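Local coordinates for protein CofB (Escherichia coli, PDB 4QS4) that is a minor pilin with a type IV pilin fold that initiates assembly of the CFA/III pilus in enterotoxigenic Escherichia coli, at residues S125-D130 against L152-S157. Sequence-based numbering, arbitrary orientation.
Sequences SDLKID and LTFDKS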
loop_
_atom_site.group_PDB
_atom_site.type_symbol
_atom_site.label_atom_id
_atom_site.label_comp_id
_atom_site.label_asym_id
_atom_site.label_seq_id
_atom_site.Cartn_x
_atom_site.Cartn_y
_atom_site.Cartn_z
ATOM N N SER A 125 7.195 33.300 19.545
ATOM C CA SER A 125 6.738 33.907 18.290
ATOM C C SER A 125 5.782 35.077 18.487
ATOM O O SER A 125 5.070 35.159 19.484
ATOM C CB SER A 125 6.082 32.861 17.384
ATOM O OG SER A 125 4.888 32.364 17.954
ATOM N N ASP A 126 5.769 35.977 17.510
ATOM C CA ASP A 126 4.875 37.136 17.541
ATOM C C ASP A 126 3.418 36.774 17.208
ATOM O O ASP A 126 2.529 37.596 17.407
ATOM C CB ASP A 126 5.383 38.251 16.612
ATOM C CG ASP A 126 5.708 37.755 15.211
ATOM O OD1 ASP A 126 5.086 36.765 14.770
ATOM O OD2 ASP A 126 6.597 38.353 14.559
ATOM N N LEU A 127 3.179 35.563 16.699
ATOM C CA LEU A 127 1.821 35.082 16.437
ATOM C C LEU A 127 1.555 33.833 17.273
ATOM O O LEU A 127 2.165 32.787 17.042
ATOM C CB LEU A 127 1.633 34.782 14.946
ATOM C CG LEU A 127 0.194 34.629 14.443
ATOM C CD1 LEU A 127 -0.587 35.931 14.556
ATOM C CD2 LEU A 127 0.174 34.146 13.001
ATOM N N LYS A 128 0.657 33.965 18.251
ATOM C CA LYS A 128 0.298 32.882 19.169
ATOM C C LYS A 128 -1.223 32.722 19.217
ATOM O O LYS A 128 -1.958 33.668 18.928
ATOM C CB LYS A 128 0.806 33.189 20.583
ATOM C CG LYS A 128 2.306 33.431 20.693
ATOM C CD LYS A 128 2.703 33.790 22.120
ATOM C CE LYS A 128 4.156 34.230 22.199
ATOM N NZ LYS A 128 4.609 34.500 23.594
ATOM N N ILE A 129 -1.687 31.530 19.588
ATOM C CA ILE A 129 -3.103 31.313 19.874
ATOM C C ILE A 129 -3.379 31.846 21.277
ATOM O O ILE A 129 -2.815 31.349 22.252
ATOM C CB ILE A 129 -3.505 29.824 19.801
ATOM C CG1 ILE A 129 -3.246 29.264 18.404
ATOM C CG2 ILE A 129 -4.982 29.657 20.158
ATOM C CD1 ILE A 129 -3.251 27.751 18.335
ATOM N N ASP A 130 -4.231 32.867 21.371
ATOM C CA ASP A 130 -4.490 33.550 22.638
ATOM C C ASP A 130 -5.791 33.088 23.292
ATOM O O ASP A 130 -5.962 33.216 24.504
ATOM C CB ASP A 130 -4.536 35.071 22.418
ATOM C CG ASP A 130 -4.481 35.855 23.727
ATOM O OD1 ASP A 130 -3.633 35.528 24.587
ATOM O OD2 ASP A 130 -5.281 36.801 23.902
ATOM N N LEU A 152 -5.846 34.495 17.122
ATOM C CA LEU A 152 -4.399 34.585 17.085
ATOM C C LEU A 152 -3.966 36.000 17.429
ATOM O O LEU A 152 -4.320 36.941 16.726
ATOM C CB LEU A 152 -3.889 34.211 15.698
ATOM C CG LEU A 152 -4.279 32.811 15.234
ATOM C CD1 LEU A 152 -3.585 32.478 13.929
ATOM C CD2 LEU A 152 -3.951 31.774 16.298
ATOM N N THR A 153 -3.229 36.145 18.525
ATOM C CA THR A 153 -2.704 37.442 18.937
ATOM C C THR A 153 -1.422 37.744 18.171
ATOM O O THR A 153 -0.571 36.866 17.994
ATOM C CB THR A 153 -2.436 37.509 20.457
ATOM O OG1 THR A 153 -2.148 38.861 20.837
ATOM C CG2 THR A 153 -1.264 36.609 20.873
ATOM N N PHE A 154 -1.293 38.982 17.708
ATOM C CA PHE A 154 -0.087 39.423 17.019
ATOM C C PHE A 154 0.693 40.376 17.919
ATOM O O PHE A 154 0.236 41.481 18.208
ATOM C CB PHE A 154 -0.420 40.100 15.691
ATOM C CG PHE A 154 0.794 40.444 14.879
ATOM C CD1 PHE A 154 1.475 39.457 14.182
ATOM C CD2 PHE A 154 1.271 41.751 14.824
ATOM C CE1 PHE A 154 2.606 39.764 13.437
ATOM C CE2 PHE A 154 2.400 42.065 14.080
ATOM C CZ PHE A 154 3.069 41.070 13.386
ATOM N N ASP A 155 1.867 39.928 18.362
ATOM C CA ASP A 155 2.704 40.676 19.293
ATOM C C ASP A 155 3.763 41.456 18.512
ATOM O O ASP A 155 4.880 40.978 18.286
ATOM C CB ASP A 155 3.342 39.710 20.304
ATOM C CG ASP A 155 3.702 40.383 21.614
ATOM O OD1 ASP A 155 4.344 41.459 21.585
ATOM O OD2 ASP A 155 3.348 39.824 22.677
ATOM N N LYS A 156 3.392 42.662 18.090
ATOM C CA LYS A 156 4.266 43.496 17.273
ATOM C C LYS A 156 5.496 43.960 18.061
ATOM O O LYS A 156 5.383 44.714 19.030
ATOM C CB LYS A 156 3.494 44.694 16.692
ATOM C CG LYS A 156 2.972 45.706 17.708
ATOM C CD LYS A 156 2.036 46.713 17.059
ATOM C CE LYS A 156 1.528 47.736 18.064
ATOM N NZ LYS A 156 2.631 48.532 18.673
ATOM N N SER A 157 6.671 43.496 17.639
ATOM C CA SER A 157 7.934 43.888 18.262
ATOM C C SER A 157 8.493 45.125 17.560
ATOM O O SER A 157 9.704 45.256 17.382
ATOM C CB SER A 157 8.941 42.734 18.204
ATOM O OG SER A 157 8.383 41.540 18.730
#
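Antiparallel strand pairing joins Leu-127, Lys-128 and Ile-129 to Phe-154, Thr-153 and Leu-152 at the open end of a beta hairpin in the pilin domain, whose sheet packs against the long N-terminal helix of the type IV pilin fold. Lys-128 and Thr-153 form the hydrogen-bonded pair: Thr-153 N gives to Lys-128 O (2.8 Å), and Lys-128 N returns a longer bond to Thr-153 O (3.2 Å). Leu-127, Ile-129 and Leu-152 suit the buried face turned to helix 9-32, where the first two reach Leu-20, and the partly exposed Phe-154 ring extends that apolar surface. There Ile-129 CG1 presses on Leu-152 CD2 at 3.4 Å, tighter than usual for two carbons. With CG anti to the backbone N (chi1 -164°), Leu-127 leans its CD1 towards the neighbouring strand, beside Leu-152 CB and at the edge of the Phe-154 ring. That ring lies alongside the Asp-126 carboxylate, the planes 36° apart, and also meets Tyr-168 of helix 167-177. With an alanine here the ring is gone, and a gap would probably open between Leu-127 CD1 and Tyr-168. Polar Lys-128 and Thr-153 fit the more open face, Lys-128 NZ bonding to Ser-123 O. Asp-130 points toward the other strand, its CB on Thr-153 CB, while OD2 makes a salt bridge with Arg-191 and accepts a hydrogen bond from Trp-199 NE1. Beyond the paired strands, Asp-155 N donates almost straight to Asp-126 O, at 2.6 Å and 172°.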